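Local coordinates for protein carbohydrate binding family 6 (Clostridium thermocellum, PDB 5A8C) that probably hydrolyses alpha-L-arabinofuranosidic bonds, removing terminal arabinofuranose units, as a five-bladed beta-propeller enzyme of glycoside hydrolase family 43, at residues Leu256-His269 with Tyr282-Val296. Numbering follows the deposited sequence. Where two conformers were deposited one is given.
Sequences LPQPPDNYSNNNHH and YHNRTVAKQRGLDPV. With CA (calcium ion), chain B.
R285 reaches from the N-cap of helix 286-291 into the loop 256-269, which joins two sheets of the five-bladed beta-propeller. Its chain is extended from CG to NE, which carries the guanidinium to the side chains of N262 and N266. The first group of contacts is polar. R285 NH1 donates to N262 OD1 at 2.8 Å, with the oxygen in the guanidinium plane. R285 NH1 and NH2 both reach N266 OD1 from the same face of its amide; the NH2 bond is 2.9 Å. N266 O takes three donors: R285 NH1, N262 ND2 and H283 NE2. The N262 ND2 bond is nearly straight at 177°. On the other edge, R285 NE and NH2 bind P295 O and V296 O, which fixes the group's rotation. N265 CB lies over one face of the R285 guanidinium.

At the helix start, D261 O accepts from R285 N. T286 OG1 donates to the anti lone pair of D261 OD2 at 2.7 Å. A water links D261 OD2 to K289 NZ.

Apolar contacts flank this network. L256 CD2 makes a CH-pi contact over one face of the Y282 ring, while Y282 OH is hydrogen-bonded to D304 OD2. P295 CG makes another over the face of the Y263 ring, 3.5 Å from its centroid.

At the calcium end, H268 CB packs against H283 CE1. H268 CG is anti to the backbone N (chi1 -163°), and the imidazole leads away from H283 to the calcium ion, which H268 NE2 binds at 2.5 Å.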
ATOM      1  N   LEU A 256     -10.432  -0.877   9.490  1.00  6.24           N
ATOM      2  CA  LEU A 256      -9.955  -2.235   9.788  1.00  6.64           C
ATOM      3  C   LEU A 256      -9.267  -2.226  11.138  1.00  6.40           C
ATOM      4  O   LEU A 256      -8.324  -1.455  11.321  1.00  7.44           O
ATOM      5  CB  LEU A 256      -9.015  -2.732   8.722  1.00  7.22           C
ATOM      6  CG  LEU A 256      -8.640  -4.213   8.818  1.00  8.29           C
ATOM      7  CD1 LEU A 256      -9.778  -5.130   8.376  1.00  9.92           C
ATOM      8  CD2 LEU A 256      -7.387  -4.477   7.991  1.00  9.43           C
ATOM      9  N   PRO A 257      -9.751  -2.971  12.114  1.00  6.25           N
ATOM     10  CA  PRO A 257      -9.036  -3.105  13.381  1.00  6.36           C
ATOM     11  C   PRO A 257      -7.806  -4.002  13.209  1.00  5.96           C
ATOM     12  O   PRO A 257      -7.439  -4.331  12.090  1.00  6.73           O
ATOM     13  CB  PRO A 257     -10.103  -3.744  14.285  1.00  7.85           C
ATOM     14  CG  PRO A 257     -10.796  -4.662  13.369  1.00  8.38           C
ATOM     15  CD  PRO A 257     -10.860  -3.971  12.039  1.00  7.57           C
ATOM     16  N   GLN A 258      -7.162  -4.369  14.315  1.00  6.56           N
ATOM     17  CA  GLN A 258      -6.145  -5.443  14.182  1.00  6.48           C
ATOM     18  C   GLN A 258      -6.831  -6.698  13.665  1.00  6.72           C
ATOM     19  O   GLN A 258      -7.811  -7.142  14.255  1.00  8.15           O
ATOM     20  CB  GLN A 258      -5.517  -5.756  15.528  1.00  6.41           C
ATOM     21  CG  GLN A 258      -4.447  -4.765  15.928  1.00  6.40           C
ATOM     22  CD  GLN A 258      -3.135  -5.014  15.227  1.00  6.40           C
ATOM     23  OE1 GLN A 258      -2.671  -6.160  15.172  1.00  7.47           O
ATOM     24  NE2 GLN A 258      -2.490  -3.978  14.748  1.00  6.88           N
ATOM     25  N   PRO A 259      -6.306  -7.277  12.596  1.00  6.76           N
ATOM     26  CA  PRO A 259      -6.841  -8.585  12.155  1.00  7.94           C
ATOM     27  C   PRO A 259      -6.503  -9.665  13.149  1.00  7.26           C
ATOM     28  O   PRO A 259      -5.577  -9.503  13.965  1.00  8.02           O
ATOM     29  CB  PRO A 259      -6.118  -8.831  10.846  1.00 10.23           C
ATOM     30  CG  PRO A 259      -5.182  -7.848  10.685  1.00 11.92           C
ATOM     31  CD  PRO A 259      -5.197  -6.839  11.746  1.00  7.73           C
ATOM     32  N   PRO A 260      -7.157 -10.816  13.063  1.00  7.99           N
ATOM     33  CA  PRO A 260      -6.711 -11.968  13.858  1.00  8.46           C
ATOM     34  C   PRO A 260      -5.299 -12.381  13.508  1.00  7.37           C
ATOM     35  O   PRO A 260      -4.789 -12.140  12.411  1.00  7.69           O
ATOM     36  CB  PRO A 260      -7.735 -13.059  13.510  1.00  9.80           C
ATOM     37  CG  PRO A 260      -8.219 -12.661  12.172  1.00 11.49           C
ATOM     38  CD  PRO A 260      -8.232 -11.149  12.140  1.00  9.49           C
ATOM     39  N   ASP A 261      -4.661 -13.029  14.480  1.00  7.19           N
ATOM     40  CA  ASP A 261      -3.338 -13.589  14.264  1.00  7.40           C
ATOM     41  C   ASP A 261      -2.335 -12.572  13.763  1.00  6.58           C
ATOM     42  O   ASP A 261      -1.545 -12.854  12.853  1.00  6.99           O
ATOM     43  CB  ASP A 261      -3.392 -14.811  13.333  1.00  8.26           C
ATOM     44  CG  ASP A 261      -4.221 -15.969  13.843  1.00  9.17           C
ATOM     45  OD1 ASP A 261      -4.529 -16.007  15.067  1.00 11.13           O
ATOM     46  OD2 ASP A 261      -4.525 -16.870  13.045  1.00 10.56           O
ATOM     47  N   ASN A 262      -2.324 -11.395  14.403  1.00  6.70           N
ATOM     48  CA  ASN A 262      -1.428 -10.342  14.006  1.00  6.32           C
ATOM     49  C   ASN A 262      -0.452  -9.895  15.057  1.00  6.36           C
ATOM     50  O   ASN A 262       0.348  -8.967  14.792  1.00  6.89           O
ATOM     51  CB  ASN A 262      -2.164  -9.160  13.385  1.00  6.61           C
ATOM     52  CG  ASN A 262      -1.270  -8.335  12.508  1.00  5.97           C
ATOM     53  OD1 ASN A 262      -0.604  -8.881  11.609  1.00  6.13           O
ATOM     54  ND2 ASN A 262      -1.252  -7.042  12.694  1.00  6.51           N
ATOM     55  N   TYR A 263      -0.496 -10.446  16.271  1.00  7.16           N
ATOM     56  CA  TYR A 263       0.565 -10.237  17.262  1.00  7.75           C
ATOM     57  C   TYR A 263       0.758  -8.755  17.613  1.00  7.26           C
ATOM     58  O   TYR A 263       1.849  -8.328  17.964  1.00  8.66           O
ATOM     59  CB  TYR A 263       1.869 -10.877  16.837  1.00  8.05           C
ATOM     60  CG  TYR A 263       1.789 -12.370  16.655  1.00  8.47           C
ATOM     61  CD1 TYR A 263       1.384 -12.929  15.461  1.00  8.63           C
ATOM     62  CD2 TYR A 263       2.132 -13.231  17.688  1.00  9.47           C
ATOM     63  CE1 TYR A 263       1.335 -14.309  15.275  1.00  9.99           C
ATOM     64  CE2 TYR A 263       2.058 -14.607  17.529  1.00 10.97           C
ATOM     65  CZ  TYR A 263       1.704 -15.118  16.304  1.00 11.21           C
ATOM     66  OH  TYR A 263       1.679 -16.484  16.100  1.00 14.81           O
ATOM     67  N   SER A 264      -0.341  -7.991  17.579  1.00  7.39           N
ATOM     68  CA  SER A 264      -0.302  -6.558  17.940  1.00  7.58           C
ATOM     69  C   SER A 264       0.754  -5.796  17.176  1.00  7.29           C
ATOM     70  O   SER A 264       1.322  -4.824  17.653  1.00  8.93           O
ATOM     71  CB  SER A 264      -0.132  -6.357  19.445  1.00  8.70           C
ATOM     72  OG  SER A 264      -1.205  -7.009  20.120  1.00 10.91           O
ATOM     73  N   ASN A 265       0.981  -6.196  15.917  1.00  6.97           N
ATOM     74  CA  ASN A 265       2.023  -5.599  15.099  1.00  6.78           C
ATOM     75  C   ASN A 265       1.429  -4.768  13.957  1.00  5.90           C
ATOM     76  O   ASN A 265       0.269  -4.372  14.005  1.00  6.58           O
ATOM     77  CB  ASN A 265       3.018  -6.669  14.668  1.00  7.97           C
ATOM     78  CG  ASN A 265       4.452  -6.103  14.545  1.00  9.71           C
ATOM     79  OD1 ASN A 265       4.758  -5.198  13.706  1.00 11.48           O
ATOM     80  ND2 ASN A 265       5.342  -6.642  15.321  1.00 10.73           N
ATOM     81  N   ASN A 266       2.232  -4.455  12.953  1.00  5.65           N
ATOM     82  CA  ASN A 266       1.793  -3.524  11.949  1.00  5.59           C
ATOM     83  C   ASN A 266       0.647  -4.039  11.102  1.00  4.95           C
ATOM     84  O   ASN A 266       0.365  -5.247  10.980  1.00  5.41           O
ATOM     85  CB  ASN A 266       2.956  -2.982  11.122  1.00  6.05           C
ATOM     86  CG  ASN A 266       3.820  -4.051  10.502  1.00  5.65           C
ATOM     87  OD1 ASN A 266       3.333  -5.147  10.142  1.00  5.91           O
ATOM     88  ND2 ASN A 266       5.113  -3.786  10.428  1.00  6.53           N
ATOM     89  N   ASN A 267      -0.037  -3.075  10.489  1.00  5.35           N
ATOM     90  CA  ASN A 267      -1.326  -3.241   9.824  1.00  5.28           C
ATOM     91  C   ASN A 267      -1.271  -2.378   8.561  1.00  4.64           C
ATOM     92  O   ASN A 267      -0.925  -1.197   8.694  1.00  5.18           O
ATOM     93  CB  ASN A 267      -2.414  -2.782  10.814  1.00  5.63           C
ATOM     94  CG  ASN A 267      -3.832  -3.224  10.533  1.00  6.07           C
ATOM     95  OD1 ASN A 267      -4.158  -3.817   9.502  1.00  6.72           O
ATOM     96  ND2 ASN A 267      -4.712  -2.930  11.502  1.00  6.29           N
ATOM     97  N   HIS A 268      -1.486  -2.935   7.366  1.00  5.06           N
ATOM     98  CA  HIS A 268      -1.276  -2.177   6.133  1.00  4.93           C
ATOM     99  C   HIS A 268      -2.250  -2.673   5.086  1.00  4.70           C
ATOM    100  O   HIS A 268      -2.449  -3.863   4.931  1.00  5.85           O
ATOM    101  CB  HIS A 268       0.149  -2.390   5.645  1.00  4.90           C
ATOM    102  CG  HIS A 268       0.639  -1.363   4.634  1.00  4.79           C
ATOM    103  ND1 HIS A 268       1.715  -0.555   4.911  1.00  5.19           N
ATOM    104  CD2 HIS A 268       0.241  -1.037   3.373  1.00  4.69           C
ATOM    105  CE1 HIS A 268       1.914   0.220   3.837  1.00  5.11           C
ATOM    106  NE2 HIS A 268       1.033  -0.022   2.913  1.00  5.13           N
ATOM    107  N   HIS A 269      -2.873  -1.762   4.378  1.00  4.75           N
ATOM    108  CA  HIS A 269      -4.008  -2.090   3.519  1.00  4.87           C
ATOM    109  C   HIS A 269      -3.999  -1.397   2.164  1.00  4.59           C
ATOM    110  O   HIS A 269      -3.269  -0.404   1.918  1.00  4.93           O
ATOM    111  CB  HIS A 269      -5.273  -1.528   4.295  1.00  5.29           C
ATOM    112  CG  HIS A 269      -5.321  -0.042   4.247  1.00  5.13           C
ATOM    113  ND1 HIS A 269      -4.273   0.745   4.685  1.00  5.40           N
ATOM    114  CD2 HIS A 269      -6.187   0.774   3.574  1.00  5.60           C
ATOM    115  CE1 HIS A 269      -4.533   1.993   4.303  1.00  5.85           C
ATOM    116  NE2 HIS A 269      -5.711   2.056   3.679  1.00  5.82           N
ATOM    117  N   TYR A 282      -5.122  -6.611   2.919  1.00  5.15           N
ATOM    118  CA  TYR A 282      -4.337  -6.271   4.112  1.00  5.08           C
ATOM    119  C   TYR A 282      -3.416  -7.395   4.411  1.00  4.95           C
ATOM    120  O   TYR A 282      -3.227  -8.320   3.563  1.00  5.79           O
ATOM    121  CB  TYR A 282      -5.265  -5.872   5.272  1.00  5.74           C
ATOM    122  CG  TYR A 282      -6.228  -6.945   5.713  1.00  5.90           C
ATOM    123  CD1 TYR A 282      -7.438  -7.143   5.054  1.00  6.78           C
ATOM    124  CD2 TYR A 282      -5.948  -7.729   6.817  1.00  6.24           C
ATOM    125  CE1 TYR A 282      -8.345  -8.114   5.476  1.00  7.23           C
ATOM    126  CE2 TYR A 282      -6.858  -8.683   7.238  1.00  7.19           C
ATOM    127  CZ  TYR A 282      -8.058  -8.838   6.600  1.00  7.60           C
ATOM    128  OH  TYR A 282      -8.939  -9.783   7.085  1.00  9.57           O
ATOM    129  N   HIS A 283      -2.807  -7.436   5.579  1.00  5.01           N
ATOM    130  CA  HIS A 283      -1.981  -8.579   5.974  1.00  4.96           C
ATOM    131  C   HIS A 283      -2.228  -8.980   7.400  1.00  5.12           C
ATOM    132  O   HIS A 283      -2.688  -8.214   8.262  1.00  5.42           O
ATOM    133  CB  HIS A 283      -0.452  -8.339   5.712  1.00  5.38           C
ATOM    134  CG  HIS A 283       0.181  -7.269   6.538  1.00  5.04           C
ATOM    135  ND1 HIS A 283       0.861  -6.231   5.963  1.00  5.27           N
ATOM    136  CD2 HIS A 283       0.285  -7.163   7.896  1.00  5.29           C
ATOM    137  CE1 HIS A 283       1.314  -5.502   6.944  1.00  5.49           C
ATOM    138  NE2 HIS A 283       0.990  -6.010   8.123  1.00  5.44           N
ATOM    139  N   ASN A 284      -1.883 -10.249   7.695  1.00  5.19           N
ATOM    140  CA  ASN A 284      -1.778 -10.708   9.063  1.00  5.38           C
ATOM    141  C   ASN A 284      -0.625 -11.685   9.139  1.00  5.30           C
ATOM    142  O   ASN A 284       0.269 -11.666   8.287  1.00  5.59           O
ATOM    143  CB  ASN A 284      -3.115 -11.230   9.630  1.00  5.86           C
ATOM    144  CG  ASN A 284      -3.571 -12.557   9.092  1.00  5.89           C
ATOM    145  OD1 ASN A 284      -2.936 -13.125   8.207  1.00  6.80           O
ATOM    146  ND2 ASN A 284      -4.676 -13.035   9.623  1.00  7.45           N
ATOM    147  N   ARG A 285      -0.578 -12.471  10.211  1.00  5.82           N
ATOM    148  CA  ARG A 285       0.535 -13.400  10.471  1.00  5.95           C
ATOM    149  C   ARG A 285       0.049 -14.815  10.739  1.00  6.10           C
ATOM    150  O   ARG A 285       0.650 -15.547  11.495  1.00  7.21           O
ATOM    151  CB  ARG A 285       1.423 -12.829  11.567  1.00  6.52           C
ATOM    152  CG  ARG A 285       2.138 -11.549  11.124  1.00  6.83           C
ATOM    153  CD  ARG A 285       2.433 -10.587  12.276  1.00  6.72           C
ATOM    154  NE  ARG A 285       3.438  -9.610  11.922  1.00  6.45           N
ATOM    155  CZ  ARG A 285       3.235  -8.335  11.555  1.00  5.75           C
ATOM    156  NH1 ARG A 285       2.020  -7.822  11.389  1.00  5.90           N
ATOM    157  NH2 ARG A 285       4.283  -7.572  11.373  1.00  6.75           N
ATOM    158  N   THR A 286      -1.073 -15.199  10.079  1.00  6.15           N
ATOM    159  CA  THR A 286      -1.647 -16.503  10.317  1.00  6.78           C
ATOM    160  C   THR A 286      -0.792 -17.633   9.782  1.00  7.25           C
ATOM    161  O   THR A 286      -0.755 -18.734  10.380  1.00  8.79           O
ATOM    162  CB  THR A 286      -3.076 -16.580   9.843  1.00  7.96           C
ATOM    163  OG1 THR A 286      -3.738 -17.651  10.543  1.00 10.22           O
ATOM    164  CG2 THR A 286      -3.207 -16.744   8.395  1.00  8.83           C
ATOM    165  N   VAL A 287      -0.127 -17.474   8.638  1.00  7.05           N
ATOM    166  CA  VAL A 287       0.739 -18.521   8.115  1.00  8.24           C
ATOM    167  C   VAL A 287       1.874 -18.818   9.054  1.00  8.21           C
ATOM    168  O   VAL A 287       2.157 -19.983   9.406  1.00  9.95           O
ATOM    169  CB  VAL A 287       1.204 -18.218   6.674  1.00  8.74           C
ATOM    170  CG1 VAL A 287       2.209 -19.276   6.183  1.00 10.14           C
ATOM    171  CG2 VAL A 287       0.024 -18.071   5.721  1.00  9.09           C
ATOM    172  N   ALA A 288       2.545 -17.753   9.485  1.00  7.87           N
ATOM    173  CA  ALA A 288       3.616 -17.920  10.476  1.00  8.59           C
ATOM    174  C   ALA A 288       3.082 -18.570  11.745  1.00  9.11           C
ATOM    175  O   ALA A 288       3.727 -19.476  12.302  1.00 10.87           O
ATOM    176  CB  ALA A 288       4.231 -16.578  10.770  1.00  8.91           C
ATOM    177  N   LYS A 289       1.917 -18.148  12.236  1.00  8.86           N
ATOM    178  CA  LYS A 289       1.366 -18.741  13.457  0.80  9.54           C
ATOM    179  C   LYS A 289       1.151 -20.233  13.276  1.00 10.34           C
ATOM    180  O   LYS A 289       1.537 -21.045  14.139  1.00 12.13           O
ATOM    181  CB  LYS A 289       0.036 -18.070  13.796  0.80 10.24           C
ATOM    182  CG  LYS A 289      -0.607 -18.651  15.040  0.80 12.82           C
ATOM    183  CD  LYS A 289      -1.869 -17.951  15.425  0.80 15.36           C
ATOM    184  CE  LYS A 289      -2.596 -18.568  16.613  0.80 18.84           C
ATOM    185  NZ  LYS A 289      -3.153 -19.918  16.346  0.80 24.49           N
ATOM    186  N   GLN A 290       0.538 -20.642  12.186  1.00 10.36           N
ATOM    187  CA  GLN A 290       0.253 -22.063  12.004  1.00 12.34           C
ATOM    188  C   GLN A 290       1.522 -22.867  11.938  1.00 12.52           C
ATOM    189  O   GLN A 290       1.523 -24.002  12.402  1.00 16.85           O
ATOM    190  CB  GLN A 290      -0.527 -22.212  10.722  1.00 15.75           C
ATOM    191  CG  GLN A 290      -1.939 -21.643  10.687  1.00 20.02           C
ATOM    192  CD  GLN A 290      -2.533 -21.267  12.023  1.00 24.85           C
ATOM    193  OE1 GLN A 290      -2.771 -20.076  12.273  1.00 30.19           O
ATOM    194  NE2 GLN A 290      -2.794 -22.269  12.894  1.00 29.78           N
ATOM    195  N   ARG A 291       2.608 -22.326  11.410  1.00 11.56           N
ATOM    196  CA  ARG A 291       3.866 -23.026  11.256  1.00 12.11           C
ATOM    197  C   ARG A 291       4.795 -22.850  12.455  1.00 12.14           C
ATOM    198  O   ARG A 291       5.879 -23.411  12.460  1.00 13.91           O
ATOM    199  CB  ARG A 291       4.537 -22.606   9.957  1.00 12.52           C
ATOM    200  CG  ARG A 291       3.742 -22.927   8.744  1.00 13.29           C
ATOM    201  CD  ARG A 291       4.369 -22.457   7.474  1.00 13.41           C
ATOM    202  NE  ARG A 291       3.477 -22.713   6.377  1.00 15.84           N
ATOM    203  CZ  ARG A 291       3.745 -22.504   5.103  1.00 16.88           C
ATOM    204  NH1 ARG A 291       4.908 -22.003   4.700  1.00 19.97           N
ATOM    205  NH2 ARG A 291       2.773 -22.732   4.224  1.00 20.93           N
ATOM    206  N   GLY A 292       4.377 -22.107  13.472  1.00 11.63           N
ATOM    207  CA  GLY A 292       5.200 -21.885  14.641  1.00 12.35           C
ATOM    208  C   GLY A 292       6.405 -21.005  14.384  1.00 12.42           C
ATOM    209  O   GLY A 292       7.386 -21.134  15.103  1.00 16.15           O
ATOM    210  N   LEU A 293       6.340 -20.175  13.358  1.00 10.29           N
ATOM    211  CA  LEU A 293       7.477 -19.370  12.913  1.00  9.93           C
ATOM    212  C   LEU A 293       7.447 -17.990  13.531  1.00  9.04           C
ATOM    213  O   LEU A 293       6.409 -17.560  14.070  1.00 10.83           O
ATOM    214  CB  LEU A 293       7.461 -19.257  11.409  1.00  9.94           C
ATOM    215  CG  LEU A 293       7.501 -20.582  10.662  1.00 11.52           C
ATOM    216  CD1 LEU A 293       7.324 -20.282   9.203  1.00 12.29           C
ATOM    217  CD2 LEU A 293       8.757 -21.383  10.925  1.00 13.60           C
ATOM    218  N   ASP A 294       8.558 -17.268  13.459  1.00  9.35           N
ATOM    219  CA  ASP A 294       8.627 -15.933  14.014  1.00  9.02           C
ATOM    220  C   ASP A 294       7.738 -15.000  13.195  1.00  7.81           C
ATOM    221  O   ASP A 294       7.992 -14.803  12.007  1.00  8.03           O
ATOM    222  CB  ASP A 294      10.051 -15.448  14.013  1.00  9.88           C
ATOM    223  CG  ASP A 294      10.212 -14.093  14.697  1.00 11.48           C
ATOM    224  OD1 ASP A 294       9.224 -13.346  14.914  1.00 13.70           O
ATOM    225  OD2 ASP A 294      11.379 -13.833  15.046  1.00 14.95           O
ATOM    226  N   PRO A 295       6.668 -14.419  13.775  1.00  8.08           N
ATOM    227  CA  PRO A 295       5.705 -13.709  12.930  1.00  7.53           C
ATOM    228  C   PRO A 295       6.084 -12.271  12.637  1.00  6.93           C
ATOM    229  O   PRO A 295       5.428 -11.648  11.801  1.00  7.27           O
ATOM    230  CB  PRO A 295       4.469 -13.727  13.812  1.00  8.58           C
ATOM    231  CG  PRO A 295       4.989 -13.660  15.196  1.00  9.61           C
ATOM    232  CD  PRO A 295       6.230 -14.508  15.180  1.00  9.21           C
ATOM    233  N   VAL A 296       7.112 -11.690  13.270  1.00  7.47           N
ATOM    234  CA  VAL A 296       7.296 -10.242  13.161  1.00  7.40           C
ATOM    235  C   VAL A 296       7.474  -9.785  11.729  1.00  6.79           C
ATOM    236  O   VAL A 296       6.891  -8.768  11.320  1.00  8.23           O
ATOM    237  CB  VAL A 296       8.426  -9.745  14.085  1.00  9.34           C
ATOM    238  CG1 VAL A 296       8.687  -8.250  13.892  1.00 11.05           C
ATOM    239  CG2 VAL A 296       8.088 -10.025  15.513  1.00 11.18           C
TER
HETATM  240 CA    CA B1330       0.471   1.141   0.776  1.00  4.78          CA
HETATM  241  O   HOH W   1      -5.027 -19.336  14.119  1.00 18.93           O
HETATM  242  O   HOH W   2       4.330 -18.145  15.690  1.00 20.84           O
HETATM  243  O   HOH W   3       6.977  -6.062  10.578  1.00 15.10           O
HETATM  244  O   HOH W   4      -2.805  -5.502   7.832  1.00  5.62           O
HETATM  245  O   HOH W   5      -1.527   1.759   2.101  1.00  5.07           O
HETATM  246  O   HOH W   6       2.721   1.958   0.177  1.00  5.60           O
HETATM  247  O   HOH W   7       1.623  -0.837  -0.043  1.00  5.47           O
HETATM  248  O   HOH W   8       0.805   3.437   1.537  1.00  5.30           O
HETATM  249  O   HOH W   9      -0.074   2.237  -1.258  1.00  6.55           O